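Local coordinates for protein neuraminidase (Influenza A virus, PDB 4GDI) that forms the tetrameric beta-propeller of a bat influenza A virus neuraminidase-like protein, a glycosyl hydrolase family 34 member of uncertain sialidase activity with a diverged putative active site, at residues 194-199 against 213-218; 217-222 against 256-261; 246-251 against 279-284. One frame throughout, in Å; residues are numbered along the deposited sequence.

Interaction 1: 194-199 against 213-218; sequences GINFEY and GTNLWN. With CA (calcium ion), chain R.
Asn196 takes the backbone N-H of Leu216 on a lone pair of its side-chain OD1, in the carbonyl plane (N to OD1 2.9 Å, N-H...O 163°). With CG anti to the backbone N (chi1 172°), the amide is directed at the loop that follows strand 208-214. Its ND2 bonds to the anti lone pair of Glu198 OE2 and to Ser172 OG, and Glu198 OE1 is salt-bridged to Arg146, so both ends of the buried amide are held and its rotation is fixed.

Thr214 forms an antiparallel hydrogen-bonded pair with Glu198, Thr214 N lying 2.8 Å from Glu198 O and Glu198 N 3.0 Å from Thr214 O. The threonine CB packs 3.7 Å from Tyr199 CD2, while its OG1 bonds to Ile267 O and shares a water with Tyr199 O. Farther along the same ring, Leu216 crosses at about a right angle and sets CD1 3.6 Å from Tyr199 OH. On the Phe197 side, Gly213 CA stands over a ring face in a CH-pi contact, 3.8 Å from the centroid.

The peptide that offers Leu216 N-H to Asn196 carries Asn215 O at its other end, and this oxygen binds the calcium ion at 2.3 Å. The amide is therefore a second-shell group, well placed to orient a metal-binding carbonyl, and may also polarise it.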
loop_
_atom_site.group_PDB
_atom_site.type_symbol
_atom_site.label_atom_id
_atom_site.label_comp_id
_atom_site.label_asym_id
_atom_site.label_seq_id
_atom_site.Cartn_x
_atom_site.Cartn_y
_atom_site.Cartn_z
ATOM N N GLY A 194 -43.795 -7.761 23.270
ATOM C CA GLY A 194 -43.631 -6.925 24.446
ATOM C C GLY A 194 -42.301 -6.202 24.548
ATOM O O GLY A 194 -42.091 -5.408 25.467
ATOM N N ILE A 195 -41.391 -6.461 23.614
ATOM C CA ILE A 195 -40.102 -5.783 23.632
ATOM C C ILE A 195 -39.664 -5.373 22.230
ATOM O O ILE A 195 -40.360 -5.632 21.259
ATOM C CB ILE A 195 -38.983 -6.659 24.276
ATOM C CG1 ILE A 195 -38.574 -7.806 23.342
ATOM C CG2 ILE A 195 -39.423 -7.188 25.628
ATOM C CD1 ILE A 195 -37.271 -8.499 23.762
ATOM N N ASN A 196 -38.495 -4.743 22.161
ATOM C CA ASN A 196 -37.846 -4.349 20.917
ATOM C C ASN A 196 -36.385 -4.790 21.040
ATOM O O ASN A 196 -35.812 -4.695 22.124
ATOM C CB ASN A 196 -37.960 -2.823 20.745
ATOM C CG ASN A 196 -37.148 -2.288 19.588
ATOM O OD1 ASN A 196 -36.255 -1.466 19.773
ATOM N ND2 ASN A 196 -37.473 -2.724 18.390
ATOM N N PHE A 197 -35.795 -5.270 19.949
ATOM C CA PHE A 197 -34.459 -5.888 19.991
ATOM C C PHE A 197 -33.578 -5.477 18.806
ATOM O O PHE A 197 -33.330 -6.280 17.897
ATOM C CB PHE A 197 -34.592 -7.416 20.007
ATOM C CG PHE A 197 -33.379 -8.130 20.580
ATOM C CD1 PHE A 197 -32.241 -8.337 19.808
ATOM C CD2 PHE A 197 -33.384 -8.592 21.901
ATOM C CE1 PHE A 197 -31.126 -8.988 20.343
ATOM C CE2 PHE A 197 -32.275 -9.238 22.438
ATOM C CZ PHE A 197 -31.144 -9.436 21.660
ATOM N N GLU A 198 -33.133 -4.222 18.812
ATOM C CA GLU A 198 -32.309 -3.662 17.742
ATOM C C GLU A 198 -30.818 -3.771 18.077
ATOM O O GLU A 198 -30.440 -3.987 19.230
ATOM C CB GLU A 198 -32.633 -2.174 17.532
ATOM C CG GLU A 198 -34.116 -1.857 17.298
ATOM C CD GLU A 198 -34.636 -2.333 15.959
ATOM O OE1 GLU A 198 -33.857 -2.406 14.980
ATOM O OE2 GLU A 198 -35.845 -2.631 15.883
ATOM N N TYR A 199 -29.985 -3.589 17.055
ATOM C CA TYR A 199 -28.548 -3.422 17.234
ATOM C C TYR A 199 -27.874 -4.609 17.933
ATOM O O TYR A 199 -26.966 -4.413 18.752
ATOM C CB TYR A 199 -28.253 -2.173 18.058
ATOM C CG TYR A 199 -28.972 -0.913 17.646
ATOM C CD1 TYR A 199 -29.393 -0.710 16.340
ATOM C CD2 TYR A 199 -29.211 0.096 18.579
ATOM C CE1 TYR A 199 -30.030 0.476 15.972
ATOM C CE2 TYR A 199 -29.856 1.274 18.226
ATOM C CZ TYR A 199 -30.256 1.458 16.922
ATOM O OH TYR A 199 -30.890 2.625 16.580
ATOM N N GLY A 213 -29.031 -6.969 22.927
ATOM C CA GLY A 213 -29.865 -6.066 22.157
ATOM C C GLY A 213 -29.975 -4.676 22.760
ATOM O O GLY A 213 -29.454 -4.396 23.846
ATOM N N THR A 214 -30.633 -3.792 22.020
ATOM C CA THR A 214 -30.984 -2.467 22.512
ATOM C C THR A 214 -32.483 -2.317 22.315
ATOM O O THR A 214 -32.988 -2.482 21.205
ATOM C CB THR A 214 -30.237 -1.382 21.758
ATOM O OG1 THR A 214 -28.839 -1.476 22.042
ATOM C CG2 THR A 214 -30.744 0.043 22.167
ATOM N N ASN A 215 -33.205 -2.071 23.402
ATOM C CA ASN A 215 -34.649 -1.880 23.333
ATOM C C ASN A 215 -34.953 -0.387 23.234
ATOM O O ASN A 215 -34.784 0.346 24.199
ATOM C CB ASN A 215 -35.338 -2.488 24.563
ATOM C CG ASN A 215 -36.858 -2.470 24.462
ATOM O OD1 ASN A 215 -37.446 -1.577 23.853
ATOM N ND2 ASN A 215 -37.497 -3.458 25.067
ATOM N N LEU A 216 -35.403 0.048 22.060
ATOM C CA LEU A 216 -35.629 1.469 21.786
ATOM C C LEU A 216 -37.046 1.912 22.158
ATOM O O LEU A 216 -37.409 3.086 22.025
ATOM C CB LEU A 216 -35.404 1.748 20.297
ATOM C CG LEU A 216 -33.987 1.552 19.761
ATOM C CD1 LEU A 216 -33.932 1.923 18.272
ATOM C CD2 LEU A 216 -32.986 2.373 20.552
ATOM N N TRP A 217 -37.837 0.959 22.629
ATOM C CA TRP A 217 -39.257 1.161 22.861
ATOM C C TRP A 217 -39.565 1.408 24.335
ATOM O O TRP A 217 -39.949 2.516 24.717
ATOM C CB TRP A 217 -40.014 -0.070 22.373
ATOM C CG TRP A 217 -41.454 -0.076 22.702
ATOM C CD1 TRP A 217 -42.218 0.992 23.070
ATOM C CD2 TRP A 217 -42.322 -1.212 22.696
ATOM N NE1 TRP A 217 -43.513 0.594 23.284
ATOM C CE2 TRP A 217 -43.604 -0.756 23.066
ATOM C CE3 TRP A 217 -42.143 -2.575 22.415
ATOM C CZ2 TRP A 217 -44.696 -1.610 23.170
ATOM C CZ3 TRP A 217 -43.228 -3.419 22.509
ATOM C CH2 TRP A 217 -44.493 -2.936 22.886
ATOM N N ASN A 218 -39.383 0.375 25.155
ATOM C CA ASN A 218 -39.864 0.400 26.528
ATOM C C ASN A 218 -38.932 -0.258 27.544
ATOM O O ASN A 218 -39.412 -0.875 28.493
ATOM C CB ASN A 218 -41.206 -0.326 26.584
ATOM C CG ASN A 218 -41.120 -1.733 26.034
ATOM O OD1 ASN A 218 -40.029 -2.213 25.693
ATOM N ND2 ASN A 218 -42.261 -2.409 25.941
HETATM CA CA CA R . -34.021 1.813 25.768
HETATM O O HOH W 1 -27.129 -3.678 21.348
HETATM O O HOH W 2 -33.500 3.525 27.399
#

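Interaction 2: 217-222 against 256-261; sequences WNDAKR and CKMAQE. With CA (calcium ion), chain R.
Asp219 and Ala220 meet Ala259 and Gln260 where two irregular loops run past each other, their end-to-end directions 123° apart. The CA atoms come nearest at Asp219 and Gln260, 4.8 Å apart. One direct backbone bond joins the loops, Ala220 N to Ala259 O at 2.8 Å.

The return bond comes from a side chain: Ala259 N donates to Asp219 OD1 at 3.0 Å. That oxygen also accepts Lys221 N at 2.7 Å, closing an Asx turn, and the two N-H groups arrive from opposite faces of the carboxylate plane, well above and below it. Asp219 CG lies anti to the backbone N (chi1 -160°), which swings the carboxylate away from its own N and in between the two donors. The other oxygen, OD2, rests against Met258 CG. Beyond it the methionine chain bends at its last torsion (chi3 67°), bringing CE over Asn218, where it sits 3.3 Å from both the backbone O and the side-chain OD1 of that residue, the latter also the acceptor of Asn215 ND2.

Lys221 runs straight beyond CG, past the methyl of Ala259, and ends with NZ 2.8 Å from Lys257 O. Pro238 O and Asn240 O also accept from this ammonium, so three main-chain carbonyls gather round it. Close by in sequence, Cys256 is tied to Cys239 by a disulfide.

Asp219 contributes its backbone O, not its carboxylate, to the calcium ion, at 2.3 Å. The carboxylate is thus left to organise the turn, while the N-H of the metal-bound peptide is held by Ala259 O. Segment 256-261 supplies second-shell bonds to a calcium ligand and is likely to steady it, and the negative charge of Asp219 probably strengthens the two hydrogen bonds that converge on OD1.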
loop_
_atom_site.group_PDB
_atom_site.type_symbol
_atom_site.label_atom_id
_atom_site.label_comp_id
_atom_site.label_asym_id
_atom_site.label_seq_id
_atom_site.Cartn_x
_atom_site.Cartn_y
_atom_site.Cartn_z
ATOM N N TRP A 217 -37.837 0.959 22.629
ATOM C CA TRP A 217 -39.257 1.161 22.861
ATOM C C TRP A 217 -39.565 1.408 24.335
ATOM O O TRP A 217 -39.949 2.516 24.717
ATOM C CB TRP A 217 -40.014 -0.070 22.373
ATOM C CG TRP A 217 -41.454 -0.076 22.702
ATOM C CD1 TRP A 217 -42.218 0.992 23.070
ATOM C CD2 TRP A 217 -42.322 -1.212 22.696
ATOM N NE1 TRP A 217 -43.513 0.594 23.284
ATOM C CE2 TRP A 217 -43.604 -0.756 23.066
ATOM C CE3 TRP A 217 -42.143 -2.575 22.415
ATOM C CZ2 TRP A 217 -44.696 -1.610 23.170
ATOM C CZ3 TRP A 217 -43.228 -3.419 22.509
ATOM C CH2 TRP A 217 -44.493 -2.936 22.886
ATOM N N ASN A 218 -39.383 0.375 25.155
ATOM C CA ASN A 218 -39.864 0.400 26.528
ATOM C C ASN A 218 -38.932 -0.258 27.544
ATOM O O ASN A 218 -39.412 -0.875 28.493
ATOM C CB ASN A 218 -41.206 -0.326 26.584
ATOM C CG ASN A 218 -41.120 -1.733 26.034
ATOM O OD1 ASN A 218 -40.029 -2.213 25.693
ATOM N ND2 ASN A 218 -42.261 -2.409 25.941
ATOM N N ASP A 219 -37.618 -0.147 27.363
ATOM C CA ASP A 219 -36.698 -0.745 28.334
ATOM C C ASP A 219 -35.360 -0.064 28.347
ATOM O O ASP A 219 -34.783 0.233 27.300
ATOM C CB ASP A 219 -36.506 -2.250 28.073
ATOM C CG ASP A 219 -35.975 -3.011 29.290
ATOM O OD1 ASP A 219 -35.670 -2.398 30.340
ATOM O OD2 ASP A 219 -35.846 -4.255 29.192
ATOM N N ALA A 220 -34.852 0.145 29.558
ATOM C CA ALA A 220 -33.533 0.705 29.760
ATOM C C ALA A 220 -32.561 -0.387 30.214
ATOM O O ALA A 220 -31.365 -0.148 30.335
ATOM C CB ALA A 220 -33.596 1.852 30.789
ATOM N N LYS A 221 -33.078 -1.582 30.477
ATOM C CA LYS A 221 -32.203 -2.742 30.570
ATOM C C LYS A 221 -31.986 -3.186 29.134
ATOM O O LYS A 221 -32.757 -2.812 28.243
ATOM C CB LYS A 221 -32.837 -3.870 31.391
ATOM C CG LYS A 221 -32.577 -3.771 32.893
ATOM C CD LYS A 221 -33.424 -4.781 33.659
ATOM C CE LYS A 221 -33.158 -4.695 35.163
ATOM N NZ LYS A 221 -33.870 -5.767 35.907
ATOM N N ARG A 222 -30.940 -3.965 28.898
ATOM C CA ARG A 222 -30.714 -4.519 27.559
ATOM C C ARG A 222 -31.174 -5.957 27.561
ATOM O O ARG A 222 -30.720 -6.742 28.382
ATOM C CB ARG A 222 -29.238 -4.446 27.190
ATOM C CG ARG A 222 -28.692 -3.039 27.183
ATOM C CD ARG A 222 -27.240 -3.031 26.764
ATOM N NE ARG A 222 -26.682 -1.690 26.668
ATOM C CZ ARG A 222 -26.903 -0.862 25.649
ATOM N NH1 ARG A 222 -27.694 -1.232 24.656
ATOM N NH2 ARG A 222 -26.338 0.343 25.629
ATOM N N CYS A 256 -35.978 -9.464 37.806
ATOM C CA CYS A 256 -35.910 -9.795 36.396
ATOM C C CYS A 256 -36.852 -8.919 35.576
ATOM O O CYS A 256 -37.066 -9.169 34.395
ATOM C CB CYS A 256 -36.230 -11.274 36.190
ATOM S SG CYS A 256 -34.984 -12.353 36.949
ATOM N N LYS A 257 -37.383 -7.867 36.185
ATOM C CA LYS A 257 -38.325 -7.011 35.480
ATOM C C LYS A 257 -37.621 -5.954 34.639
ATOM O O LYS A 257 -36.513 -5.534 34.950
ATOM C CB LYS A 257 -39.297 -6.357 36.464
ATOM C CG LYS A 257 -40.158 -7.374 37.215
ATOM C CD LYS A 257 -41.378 -6.728 37.861
ATOM C CE LYS A 257 -40.992 -5.677 38.890
ATOM N NZ LYS A 257 -42.187 -4.939 39.391
ATOM N N MET A 258 -38.286 -5.548 33.566
ATOM C CA MET A 258 -37.816 -4.474 32.709
ATOM C C MET A 258 -37.697 -3.162 33.478
ATOM O O MET A 258 -38.470 -2.902 34.397
ATOM C CB MET A 258 -38.784 -4.304 31.541
ATOM C CG MET A 258 -38.812 -5.512 30.627
ATOM S SD MET A 258 -40.171 -5.550 29.444
ATOM C CE MET A 258 -39.766 -4.170 28.398
ATOM N N ALA A 259 -36.708 -2.355 33.105
ATOM C CA ALA A 259 -36.544 -1.013 33.656
ATOM C C ALA A 259 -37.211 -0.017 32.713
ATOM O O ALA A 259 -36.600 0.482 31.771
ATOM C CB ALA A 259 -35.074 -0.694 33.815
ATOM N N GLN A 260 -38.479 0.272 32.957
ATOM C CA GLN A 260 -39.237 1.067 32.006
ATOM C C GLN A 260 -38.986 2.568 32.131
ATOM O O GLN A 260 -39.297 3.310 31.205
ATOM C CB GLN A 260 -40.722 0.741 32.112
ATOM C CG GLN A 260 -40.960 -0.754 32.270
ATOM C CD GLN A 260 -42.133 -1.269 31.459
ATOM O OE1 GLN A 260 -42.001 -1.556 30.264
ATOM N NE2 GLN A 260 -43.285 -1.411 32.112
ATOM N N GLU A 261 -38.396 3.018 33.237
ATOM C CA GLU A 261 -38.090 4.448 33.373
ATOM C C GLU A 261 -37.110 4.878 32.279
ATOM O O GLU A 261 -35.964 4.422 32.246
ATOM C CB GLU A 261 -37.509 4.787 34.757
ATOM C CG GLU A 261 -37.377 6.302 34.994
ATOM C CD GLU A 261 -36.554 6.670 36.231
ATOM O OE1 GLU A 261 -36.139 5.764 36.989
ATOM O OE2 GLU A 261 -36.314 7.882 36.438
HETATM CA CA CA R . -34.021 1.813 25.768
HETATM O O HOH W 2 -33.500 3.525 27.399
#

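Interaction 3: 246-251 against 279-284; sequences FPRGGL and TSKTKA
In the beta-propeller of this neuraminidase-like protein, a long connection leads from strand 233-236 of one blade to strand 277-281 of the next, and here Arg248 of that connection is bound to Thr282, just past the end of the latter strand. The arginine follows the calcium ligand Asp245 by three residues, and the backbone O of Asp245 accepts from Arg248 NH1.

The guanidinium meets Thr282 end-on with two nitrogens. NH2 donates to the backbone O of Thr282 at 2.8 Å, with that oxygen close to the guanidinium plane, and NH1 donates to Thr282 OG1 at 3.0 Å, with OG1 tilted 21° from it. A weak third bond links NH2 to OG1. The threonine hydroxyl gives its own proton to Ala284 O, OG1 to O 2.8 Å, so OG1 serves as donor to Ala284 and as acceptor to the arginine, and the turn after the strand is tied back on itself.

Arg248 carries CG between its backbone N and carbonyl carbon (chi1 58°), then stretches out fully from CG to NE, which carries the guanidinium across to Thr282. Lys281 crosses it at about a right angle, laying CD over one face of the guanidinium, 3.7 Å from NH2. The two cationic ends come near each other, Arg248 NH2 standing 4.5 Å from Lys281 NZ. A water accepts from both nitrogens and probably eases the repulsion between them. Leu251 touches the same lysine with CD2 near NZ.

Phe246 precedes a cis peptide bond to Pro247, whose CB overlies a face of the ring toward its rim. The phenyl crosses Thr282 at about a right angle, CD2 3.6 Å from OG1, and its edge is turned to the carbonyl two residues on, CE2 lying 3.9 Å from Ala284 O.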
loop_
_atom_site.group_PDB
_atom_site.type_symbol
_atom_site.label_atom_id
_atom_site.label_comp_id
_atom_site.label_asym_id
_atom_site.label_seq_id
_atom_site.Cartn_x
_atom_site.Cartn_y
_atom_site.Cartn_z
ATOM N N PHE A 246 -28.573 3.721 27.338
ATOM C CA PHE A 246 -28.648 5.163 27.479
ATOM C C PHE A 246 -29.631 5.690 26.450
ATOM O O PHE A 246 -29.470 5.432 25.259
ATOM C CB PHE A 246 -27.299 5.844 27.309
ATOM C CG PHE A 246 -27.332 7.295 27.708
ATOM C CD1 PHE A 246 -27.831 8.256 26.836
ATOM C CD2 PHE A 246 -26.926 7.687 28.974
ATOM C CE1 PHE A 246 -27.908 9.587 27.211
ATOM C CE2 PHE A 246 -26.996 9.023 29.358
ATOM C CZ PHE A 246 -27.485 9.971 28.469
ATOM N N PRO A 247 -30.649 6.449 26.904
ATOM C CA PRO A 247 -30.814 6.926 28.286
ATOM C C PRO A 247 -31.303 5.851 29.237
ATOM O O PRO A 247 -31.621 4.733 28.813
ATOM C CB PRO A 247 -31.886 8.015 28.150
ATOM C CG PRO A 247 -32.713 7.579 27.005
ATOM C CD PRO A 247 -31.775 6.861 26.048
ATOM N N ARG A 248 -31.360 6.192 30.523
ATOM C CA ARG A 248 -31.877 5.276 31.535
ATOM C C ARG A 248 -32.246 6.051 32.785
ATOM O O ARG A 248 -31.847 7.197 32.937
ATOM C CB ARG A 248 -30.834 4.215 31.901
ATOM C CG ARG A 248 -29.514 4.767 32.416
ATOM C CD ARG A 248 -28.663 3.640 32.999
ATOM N NE ARG A 248 -27.376 4.090 33.528
ATOM C CZ ARG A 248 -26.318 4.436 32.797
ATOM N NH1 ARG A 248 -26.358 4.407 31.461
ATOM N NH2 ARG A 248 -25.208 4.819 33.416
ATOM N N GLY A 249 -33.002 5.415 33.671
ATOM C CA GLY A 249 -33.286 5.961 34.984
ATOM C C GLY A 249 -32.210 5.554 35.973
ATOM O O GLY A 249 -31.125 5.111 35.583
ATOM N N GLY A 250 -32.512 5.692 37.260
ATOM C CA GLY A 250 -31.556 5.367 38.306
ATOM C C GLY A 250 -31.574 3.898 38.694
ATOM O O GLY A 250 -32.291 3.090 38.098
ATOM N N LEU A 251 -30.771 3.563 39.699
ATOM C CA LEU A 251 -30.701 2.205 40.230
ATOM C C LEU A 251 -32.024 1.782 40.871
ATOM O O LEU A 251 -32.751 2.598 41.434
ATOM C CB LEU A 251 -29.577 2.099 41.256
ATOM C CG LEU A 251 -28.203 2.564 40.769
ATOM C CD1 LEU A 251 -27.137 2.338 41.839
ATOM C CD2 LEU A 251 -27.823 1.841 39.471
ATOM N N THR A 279 -21.141 -6.108 32.784
ATOM C CA THR A 279 -22.010 -5.083 32.234
ATOM C C THR A 279 -21.166 -3.911 31.816
ATOM O O THR A 279 -20.033 -3.767 32.278
ATOM C CB THR A 279 -23.049 -4.605 33.259
ATOM O OG1 THR A 279 -22.386 -4.239 34.467
ATOM C CG2 THR A 279 -24.062 -5.718 33.556
ATOM N N SER A 280 -21.723 -3.059 30.962
ATOM C CA SER A 280 -21.017 -1.865 30.529
ATOM C C SER A 280 -21.998 -0.709 30.326
ATOM O O SER A 280 -23.110 -0.901 29.843
ATOM C CB SER A 280 -20.212 -2.163 29.255
ATOM O OG SER A 280 -21.058 -2.611 28.223
ATOM N N LYS A 281 -21.591 0.491 30.729
ATOM C CA LYS A 281 -22.474 1.649 30.651
ATOM C C LYS A 281 -21.729 2.980 30.824
ATOM O O LYS A 281 -20.574 3.029 31.281
ATOM C CB LYS A 281 -23.568 1.529 31.710
ATOM C CG LYS A 281 -23.028 1.530 33.151
ATOM C CD LYS A 281 -24.152 1.408 34.191
ATOM C CE LYS A 281 -23.637 1.696 35.611
ATOM N NZ LYS A 281 -24.745 1.756 36.619
ATOM N N THR A 282 -22.393 4.058 30.431
ATOM C CA THR A 282 -21.890 5.401 30.706
ATOM C C THR A 282 -21.691 5.561 32.222
ATOM O O THR A 282 -22.429 4.993 33.023
ATOM C CB THR A 282 -22.866 6.464 30.200
ATOM O OG1 THR A 282 -24.144 6.263 30.808
ATOM C CG2 THR A 282 -23.021 6.389 28.653
ATOM N N LYS A 283 -20.673 6.313 32.609
ATOM C CA LYS A 283 -20.464 6.647 34.014
ATOM C C LYS A 283 -21.763 7.229 34.580
ATOM O O LYS A 283 -22.322 6.707 35.540
ATOM C CB LYS A 283 -19.304 7.642 34.132
ATOM C CG LYS A 283 -19.076 8.253 35.511
ATOM C CD LYS A 283 -18.767 7.208 36.562
ATOM C CE LYS A 283 -18.483 7.857 37.920
ATOM N NZ LYS A 283 -17.328 8.813 37.885
ATOM N N ALA A 284 -22.259 8.279 33.941
ATOM C CA ALA A 284 -23.427 9.001 34.428
ATOM C C ALA A 284 -24.705 8.610 33.688
ATOM O O ALA A 284 -24.692 8.391 32.477
ATOM C CB ALA A 284 -23.186 10.500 34.280
HETATM O O HOH W 3 -25.275 4.706 36.318
#

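Interactions 1 and 2 share Trp217 and Asn218 and approach one calcium ion from two ligands, the backbone oxygens of Asn215 and Asp219; Asp245, Gly263 and Gly265 complete the protein ligands. Interaction 1 is the more buried, mixing strand pairing with aromatic and amide packing, whereas interaction 2 joins loops nearer the surface through carbonyls, a carboxylate and an ammonium. Interaction 3, buried around Arg248 and Thr282 but partly exposed elsewhere, does not bind the metal; a guanidinium and water join the connection just after Asp245 to the next blade. It meets interaction 2 where Ala220 CB packs on Arg248 CB, 3.8 Å away, while interactions 1 and 3 do not touch.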